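Side-chain contacts in CG4930 (Drosophila melanogaster, PDB 3ISM), which inhibits endonuclease G by binding to it in a complex, and is probably also able to restrain ribonuclease activity: residues Tyr287-Asp290 / Asp291-Trp295; Ala165-Ala168 / Ala169-Val173; Glu57-Asp60 / Arg61-Ala65. The protein carries 1 engineered substitution. All blocks are in the same frame, centred on the assembly; numbering follows the deposited sequence.

Interaction 1: Tyr287-Asp290 / Asp291-Trp295; sequences YGPD and DYNSW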
loop_
_atom_site.group_PDB
_atom_site.type_symbol
_atom_site.label_atom_id
_atom_site.label_comp_id
_atom_site.label_asym_id
_atom_site.label_seq_id
_atom_site.Cartn_x
_atom_site.Cartn_y
_atom_site.Cartn_z
ATOM N N TYR C 287 24.843 12.301 11.447
ATOM C CA TYR C 287 24.160 13.206 12.377
ATOM C C TYR C 287 24.247 14.682 11.998
ATOM O O TYR C 287 23.540 15.509 12.565
ATOM C CB TYR C 287 24.655 12.990 13.804
ATOM C CG TYR C 287 24.274 11.640 14.349
ATOM C CD1 TYR C 287 25.225 10.643 14.506
ATOM C CD2 TYR C 287 22.956 11.355 14.690
ATOM C CE1 TYR C 287 24.886 9.401 14.987
ATOM C CE2 TYR C 287 22.606 10.115 15.185
ATOM C CZ TYR C 287 23.579 9.142 15.332
ATOM O OH TYR C 287 23.252 7.904 15.825
ATOM N N GLY C 288 25.106 15.004 11.036
ATOM C CA GLY C 288 25.280 16.382 10.611
ATOM C C GLY C 288 26.727 16.795 10.730
ATOM O O GLY C 288 27.194 17.102 11.830
ATOM N N PRO C 289 27.441 16.818 9.593
ATOM C CA PRO C 289 28.882 16.987 9.588
ATOM C C PRO C 289 29.346 18.451 9.553
ATOM O O PRO C 289 30.522 18.704 9.322
ATOM C CB PRO C 289 29.300 16.254 8.312
ATOM C CG PRO C 289 28.128 16.425 7.372
ATOM C CD PRO C 289 26.899 16.693 8.223
ATOM N N ASP C 290 28.435 19.394 9.793
ATOM C CA ASP C 290 28.770 20.827 9.736
ATOM C C ASP C 290 29.822 21.283 10.770
ATOM O O ASP C 290 30.699 22.097 10.445
ATOM C CB ASP C 290 27.508 21.695 9.848
ATOM C CG ASP C 290 27.752 23.135 9.412
ATOM O OD1 ASP C 290 28.208 23.347 8.263
ATOM O OD2 ASP C 290 27.490 24.054 10.216
ATOM N N ASP C 291 29.721 20.776 12.001
ATOM C CA ASP C 291 30.730 21.030 13.038
ATOM C C ASP C 291 32.061 20.393 12.656
ATOM O O ASP C 291 33.129 20.993 12.817
ATOM C CB ASP C 291 30.287 20.457 14.385
ATOM C CG ASP C 291 29.042 21.131 14.939
ATOM O OD1 ASP C 291 28.465 22.022 14.274
ATOM O OD2 ASP C 291 28.631 20.755 16.054
ATOM N N TYR C 292 31.986 19.166 12.153
ATOM C CA TYR C 292 33.164 18.443 11.729
ATOM C C TYR C 292 33.888 19.193 10.614
ATOM O O TYR C 292 35.111 19.326 10.645
ATOM C CB TYR C 292 32.788 17.038 11.254
ATOM C CG TYR C 292 33.991 16.178 10.993
ATOM C CD1 TYR C 292 34.447 15.304 11.960
ATOM C CD2 TYR C 292 34.686 16.251 9.783
ATOM C CE1 TYR C 292 35.559 14.525 11.747
ATOM C CE2 TYR C 292 35.794 15.468 9.550
ATOM C CZ TYR C 292 36.233 14.609 10.541
ATOM O OH TYR C 292 37.336 13.816 10.337
ATOM N N ASN C 293 33.125 19.691 9.641
ATOM C CA ASN C 293 33.686 20.368 8.470
ATOM C C ASN C 293 34.382 21.693 8.781
ATOM O O ASN C 293 35.304 22.098 8.073
ATOM C CB ASN C 293 32.608 20.568 7.402
ATOM C CG ASN C 293 32.223 19.270 6.719
ATOM O OD1 ASN C 293 32.889 18.246 6.894
ATOM N ND2 ASN C 293 31.137 19.300 5.949
ATOM N N SER C 294 33.942 22.356 9.843
ATOM C CA SER C 294 34.598 23.565 10.303
ATOM C C SER C 294 35.865 23.214 11.083
ATOM O O SER C 294 36.946 23.734 10.791
ATOM C CB SER C 294 33.640 24.388 11.166
ATOM O OG SER C 294 32.318 24.287 10.662
ATOM N N TRP C 295 35.719 22.315 12.058
ATOM C CA TRP C 295 36.785 21.973 13.010
ATOM C C TRP C 295 37.940 21.206 12.378
ATOM O O TRP C 295 39.094 21.390 12.778
ATOM C CB TRP C 295 36.198 21.180 14.186
ATOM C CG TRP C 295 37.192 20.515 15.125
ATOM C CD1 TRP C 295 37.776 21.065 16.230
ATOM C CD2 TRP C 295 37.669 19.159 15.057
ATOM N NE1 TRP C 295 38.592 20.146 16.847
ATOM C CE2 TRP C 295 38.550 18.970 16.147
ATOM C CE3 TRP C 295 37.442 18.090 14.178
ATOM C CZ2 TRP C 295 39.204 17.756 16.382
ATOM C CZ3 TRP C 295 38.093 16.882 14.414
ATOM C CH2 TRP C 295 38.960 16.725 15.509
HETATM O O HOH W 1 29.712 17.262 12.779
#

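Interaction 2: Ala165-Ala168 / Ala169-Val173; sequences APFA and ASLKV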
loop_
_atom_site.group_PDB
_atom_site.type_symbol
_atom_site.label_atom_id
_atom_site.label_comp_id
_atom_site.label_asym_id
_atom_site.label_seq_id
_atom_site.Cartn_x
_atom_site.Cartn_y
_atom_site.Cartn_z
ATOM N N ALA C 165 -25.185 -36.720 1.706
ATOM C CA ALA C 165 -24.156 -35.785 1.274
ATOM C C ALA C 165 -22.787 -36.277 1.758
ATOM O O ALA C 165 -22.662 -36.684 2.913
ATOM C CB ALA C 165 -24.455 -34.405 1.829
ATOM N N PRO C 166 -21.766 -36.281 0.871
ATOM C CA PRO C 166 -20.411 -36.689 1.281
ATOM C C PRO C 166 -19.862 -35.813 2.406
ATOM O O PRO C 166 -19.036 -36.277 3.194
ATOM C CB PRO C 166 -19.575 -36.476 0.019
ATOM C CG PRO C 166 -20.551 -36.505 -1.082
ATOM C CD PRO C 166 -21.808 -35.910 -0.552
ATOM N N PHE C 167 -20.342 -34.571 2.483
ATOM C CA PHE C 167 -19.965 -33.659 3.554
ATOM C C PHE C 167 -20.825 -33.751 4.821
ATOM O O PHE C 167 -20.618 -32.979 5.771
ATOM C CB PHE C 167 -19.978 -32.223 3.047
ATOM C CG PHE C 167 -21.306 -31.776 2.499
ATOM C CD1 PHE C 167 -21.501 -31.671 1.137
ATOM C CD2 PHE C 167 -22.352 -31.433 3.346
ATOM C CE1 PHE C 167 -22.720 -31.248 0.627
ATOM C CE2 PHE C 167 -23.574 -31.010 2.841
ATOM C CZ PHE C 167 -23.754 -30.909 1.479
ATOM N N ALA C 168 -21.793 -34.665 4.845
ATOM C CA ALA C 168 -22.717 -34.755 5.987
ATOM C C ALA C 168 -21.991 -34.944 7.319
ATOM O O ALA C 168 -22.294 -34.247 8.291
ATOM C CB ALA C 168 -23.755 -35.846 5.779
ATOM N N ALA C 169 -21.033 -35.872 7.350
ATOM C CA ALA C 169 -20.272 -36.160 8.575
ATOM C C ALA C 169 -19.502 -34.944 9.076
ATOM O O ALA C 169 -19.455 -34.704 10.282
ATOM C CB ALA C 169 -19.333 -37.341 8.369
ATOM N N SER C 170 -18.925 -34.179 8.140
ATOM C CA SER C 170 -18.191 -32.945 8.455
ATOM C C SER C 170 -19.058 -31.891 9.138
ATOM O O SER C 170 -18.596 -31.227 10.063
ATOM C CB SER C 170 -17.520 -32.343 7.206
ATOM O OG SER C 170 -18.437 -31.621 6.379
ATOM N N LEU C 171 -20.306 -31.748 8.698
ATOM C CA LEU C 171 -21.219 -30.766 9.296
ATOM C C LEU C 171 -21.641 -31.080 10.725
ATOM O O LEU C 171 -21.806 -30.158 11.531
ATOM C CB LEU C 171 -22.461 -30.578 8.441
ATOM C CG LEU C 171 -22.220 -29.820 7.145
ATOM C CD1 LEU C 171 -23.512 -29.789 6.372
ATOM C CD2 LEU C 171 -21.679 -28.405 7.425
ATOM N N LYS C 172 -21.832 -32.366 11.030
ATOM C CA LYS C 172 -22.191 -32.775 12.391
ATOM C C LYS C 172 -21.079 -32.412 13.366
ATOM O O LYS C 172 -21.354 -31.962 14.477
ATOM C CB LYS C 172 -22.528 -34.272 12.470
ATOM C CG LYS C 172 -23.834 -34.642 11.784
ATOM C CD LYS C 172 -24.023 -36.145 11.669
ATOM C CE LYS C 172 -24.960 -36.478 10.510
ATOM N NZ LYS C 172 -25.448 -37.884 10.538
ATOM N N VAL C 173 -19.830 -32.576 12.931
ATOM C CA VAL C 173 -18.668 -32.245 13.761
ATOM C C VAL C 173 -18.463 -30.725 13.896
ATOM O O VAL C 173 -18.057 -30.256 14.957
ATOM C CB VAL C 173 -17.372 -32.993 13.299
ATOM C CG1 VAL C 173 -16.214 -32.741 14.254
ATOM C CG2 VAL C 173 -17.622 -34.493 13.223
#

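Interaction 3: Glu57-Asp60 / Arg61-Ala65; sequences ENFD and RTAAA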
loop_
_atom_site.group_PDB
_atom_site.type_symbol
_atom_site.label_atom_id
_atom_site.label_comp_id
_atom_site.label_asym_id
_atom_site.label_seq_id
_atom_site.Cartn_x
_atom_site.Cartn_y
_atom_site.Cartn_z
ATOM N N GLU C 57 -25.723 -11.191 -18.689
ATOM C CA GLU C 57 -26.574 -11.808 -19.712
ATOM C C GLU C 57 -25.812 -12.839 -20.550
ATOM O O GLU C 57 -26.341 -13.927 -20.822
ATOM C CB GLU C 57 -27.265 -10.773 -20.607
ATOM C CG GLU C 57 -28.333 -11.366 -21.605
ATOM C CD GLU C 57 -29.423 -12.238 -20.921
ATOM O OE1 GLU C 57 -29.575 -12.162 -19.681
ATOM O OE2 GLU C 57 -30.125 -13.009 -21.616
ATOM N N ASN C 58 -24.575 -12.494 -20.934
ATOM C CA ASN C 58 -23.712 -13.397 -21.698
ATOM C C ASN C 58 -23.518 -14.739 -20.983
ATOM O O ASN C 58 -23.589 -15.810 -21.606
ATOM C CB ASN C 58 -22.348 -12.749 -21.982
ATOM C CG ASN C 58 -22.408 -11.700 -23.091
ATOM O OD1 ASN C 58 -23.444 -11.518 -23.746
ATOM N ND2 ASN C 58 -21.291 -10.998 -23.303
ATOM N N PHE C 59 -23.280 -14.680 -19.678
ATOM C CA PHE C 59 -23.156 -15.914 -18.911
ATOM C C PHE C 59 -24.492 -16.629 -18.796
ATOM O O PHE C 59 -24.535 -17.856 -18.918
ATOM C CB PHE C 59 -22.575 -15.724 -17.504
ATOM C CG PHE C 59 -22.457 -17.035 -16.743
ATOM C CD1 PHE C 59 -21.410 -17.907 -17.017
ATOM C CD2 PHE C 59 -23.424 -17.424 -15.817
ATOM C CE1 PHE C 59 -21.312 -19.130 -16.374
ATOM C CE2 PHE C 59 -23.324 -18.656 -15.153
ATOM C CZ PHE C 59 -22.269 -19.505 -15.427
ATOM N N ASP C 60 -25.569 -15.885 -18.535
ATOM C CA ASP C 60 -26.901 -16.512 -18.435
ATOM C C ASP C 60 -27.258 -17.284 -19.717
ATOM O O ASP C 60 -27.796 -18.388 -19.636
ATOM C CB ASP C 60 -27.973 -15.472 -18.109
ATOM C CG ASP C 60 -29.358 -16.090 -17.884
ATOM O OD1 ASP C 60 -29.915 -16.737 -18.796
ATOM O OD2 ASP C 60 -29.911 -15.899 -16.784
ATOM N N ARG C 61 -26.936 -16.718 -20.884
ATOM C CA ARG C 61 -27.146 -17.403 -22.157
ATOM C C ARG C 61 -26.203 -18.591 -22.378
ATOM O O ARG C 61 -26.578 -19.567 -23.003
ATOM C CB ARG C 61 -27.015 -16.436 -23.336
ATOM C CG ARG C 61 -28.164 -15.443 -23.506
ATOM C CD ARG C 61 -29.423 -16.100 -24.085
ATOM N NE ARG C 61 -29.232 -16.647 -25.436
ATOM C CZ ARG C 61 -29.286 -15.929 -26.561
ATOM N NH1 ARG C 61 -29.514 -14.620 -26.518
ATOM N NH2 ARG C 61 -29.100 -16.521 -27.738
ATOM N N THR C 62 -24.973 -18.504 -21.903
ATOM C CA THR C 62 -24.082 -19.660 -21.970
ATOM C C THR C 62 -24.548 -20.790 -21.026
ATOM O O THR C 62 -24.616 -21.969 -21.417
ATOM C CB THR C 62 -22.606 -19.276 -21.691
ATOM O OG1 THR C 62 -22.236 -18.169 -22.531
ATOM C CG2 THR C 62 -21.699 -20.463 -22.012
ATOM N N ALA C 63 -24.879 -20.411 -19.791
ATOM C CA ALA C 63 -25.414 -21.339 -18.813
ATOM C C ALA C 63 -26.638 -22.091 -19.346
ATOM O O ALA C 63 -26.741 -23.306 -19.166
ATOM C CB ALA C 63 -25.780 -20.591 -17.539
ATOM N N ALA C 64 -27.559 -21.369 -19.985
ATOM C CA ALA C 64 -28.817 -21.950 -20.460
ATOM C C ALA C 64 -28.560 -22.955 -21.571
ATOM O O ALA C 64 -29.209 -24.007 -21.639
ATOM C CB ALA C 64 -29.800 -20.856 -20.930
ATOM N N ALA C 65 -27.604 -22.643 -22.435
ATOM C CA ALA C 65 -27.205 -23.580 -23.482
ATOM C C ALA C 65 -26.541 -24.842 -22.896
ATOM O O ALA C 65 -26.771 -25.966 -23.369
ATOM C CB ALA C 65 -26.272 -22.891 -24.470
#

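Interaction 1: Tyr287-Asp290 / Asp291-Trp295
Asn-293 folds its side chain back over the carbonyl of Pro-289, four residues earlier, with CG 3.2 Å from Pro-289 O. Its CG stands beside the backbone N (chi1 -72°), which turns the carboxamide toward the start of the helix. The same carbonyl is held by the backbone, Asn-293 N donating to Pro-289 O at 2.8 Å. The amide does its own bonding outside the turn: OD1 accepts from Ser-324 N, and ND2 makes a weak bond to Tyr-332 OH. With an alanine in this place the carboxamide is gone, and Ser-324 N would probably lose its acceptor and Tyr-332 OH its weak partner.

The link is a tight junction between two helices. Gly-288, with positive phi, is the first residue beyond helix 267-287 to leave helical geometry, and Pro-289 takes the N-cap position of helix 290-305. Ser-294 supplements the first turn: OG, beside its own backbone N (chi1 -36°), donates to Asp-290 O at 2.7 Å, tilted 16° from the carbonyl plane, while Ser-294 N reaches that oxygen only weakly, at 3.3 Å. Asp-290 OD1 makes a weak hydrogen bond to Ser-71 OG of the CG8862 chain. A water donates to Gly-288 O at 2.7 Å and accepts from Tyr-292 N at 3.0 Å. Tyr-292 sets CB 3.4 Å from Pro-289 O, then carries its ring away to meet Tyr-280 and its hydroxyl to bond Leu-321 O.

Interaction 2: Ala165-Ala168 / Ala169-Val173
Phe-167 and Leu-171 run side by side on the sheltered side of this helix start, pointing the same way. Leu-171 contributes one branch: CD1 comes to the rim of the aromatic ring, near its plane, 3.6 Å from Phe-167 CD2. Leu-171 also touches Pro-153 of a nearby loop. One face of the phenyl ring is taken by Ala-165 CB, which sits 3.5 Å above the plane of Phe-167 and over its centre, and Trp-140 meets the ring with its plane turned by about 40°. The phenyl group gets there through a chi1 of 58°, which holds CG between the backbone N and the carbonyl carbon.

The backbone next to the ring is gripped twice at Phe-167 O. Leu-171 N approaches it nearly in line with the C=O bond, at 3.2 Å, whereas Ser-170 OG comes in at a C=O...donor angle of 129° and donates over 2.6 Å. The serine hydroxyl is further tied to Arg-142 NH2, so it links this carbonyl to a neighbouring loop.

In topology this is a type I beta turn, Ala-165 to Ala-168, leading straight into helix 168-173; Ala-168 N closes the turn on Ala-165 O at 2.9 Å.

Matters are looser beyond Phe-167 O. Ala-168 O is held across the contact by weak bonds alone, from Lys-172 N at 3.4 Å and from Leu-171 N. Lys-172 lays its aliphatic part past that carbonyl, CG 3.8 Å from Ala-168 O, before its extended chain runs out to the surface, where the residue touches a crystal neighbour. Ala-169 is exposed as well.

Interaction 3: Glu57-Asp60 / Arg61-Ala65
Between Arg-61 and Glu-57, one helical turn apart, aliphatic carbon rather than charge does the touching. Arg-61 CB lies 3.6 Å from Glu-57 O, the carbonyl that also accepts from Arg-61 N. Arg-61 CG remains near this oxygen and comes 3.7 Å from Glu-57 OE2; Arg-61 CD follows at 4.0 Å from the same OE2. Bends at chi2 (-75°) and chi3 then swing the guanidinium aside, its plane 57° from the carboxylate. Arg-61 NH1 is still 5.2 Å from Glu-57 OE2, too far for a salt bridge, although the opposite charges may attract weakly. At the tip, NH2 donates instead to Asn-23 O.

On another side of this regular alpha helix, part of the region resembling the Ku C-terminal domain, Thr-62 grips Asn-58 O with two donors from opposite faces of the carbonyl plane, OG1 at 2.9 Å and N at 3.0 Å.

Phe-59 and Ala-63 form the inward side, Phe-59 CE2 meeting Ala-63 CB at 3.9 Å. Helix 52-75 thus lies against helix 32-43, where Phe-59 touches Tyr-36 and Ile-40, and against helix 81-102, where both Phe-59 and Ala-63 rest on Tyr-95.

From the N terminus the chain first meets interaction 3, set wholly within helix 52-75, where it joins successive turns and closes no loop. Interaction 2 follows after helix 124-132 and a long connection, turning the chain into helix 168-173; residues 175-218 beyond it are not modelled. Interaction 1 comes last, closing the short link between helices 267-287 and 290-305. The three stand in series, neither nested nor crossing. Interactions 2 and 3 share one half of the elongated chain, their centres about 32 Å apart, whereas interaction 1 lies on the opposite side of the chain's centre, its own centre about 74 and 75 Å from theirs.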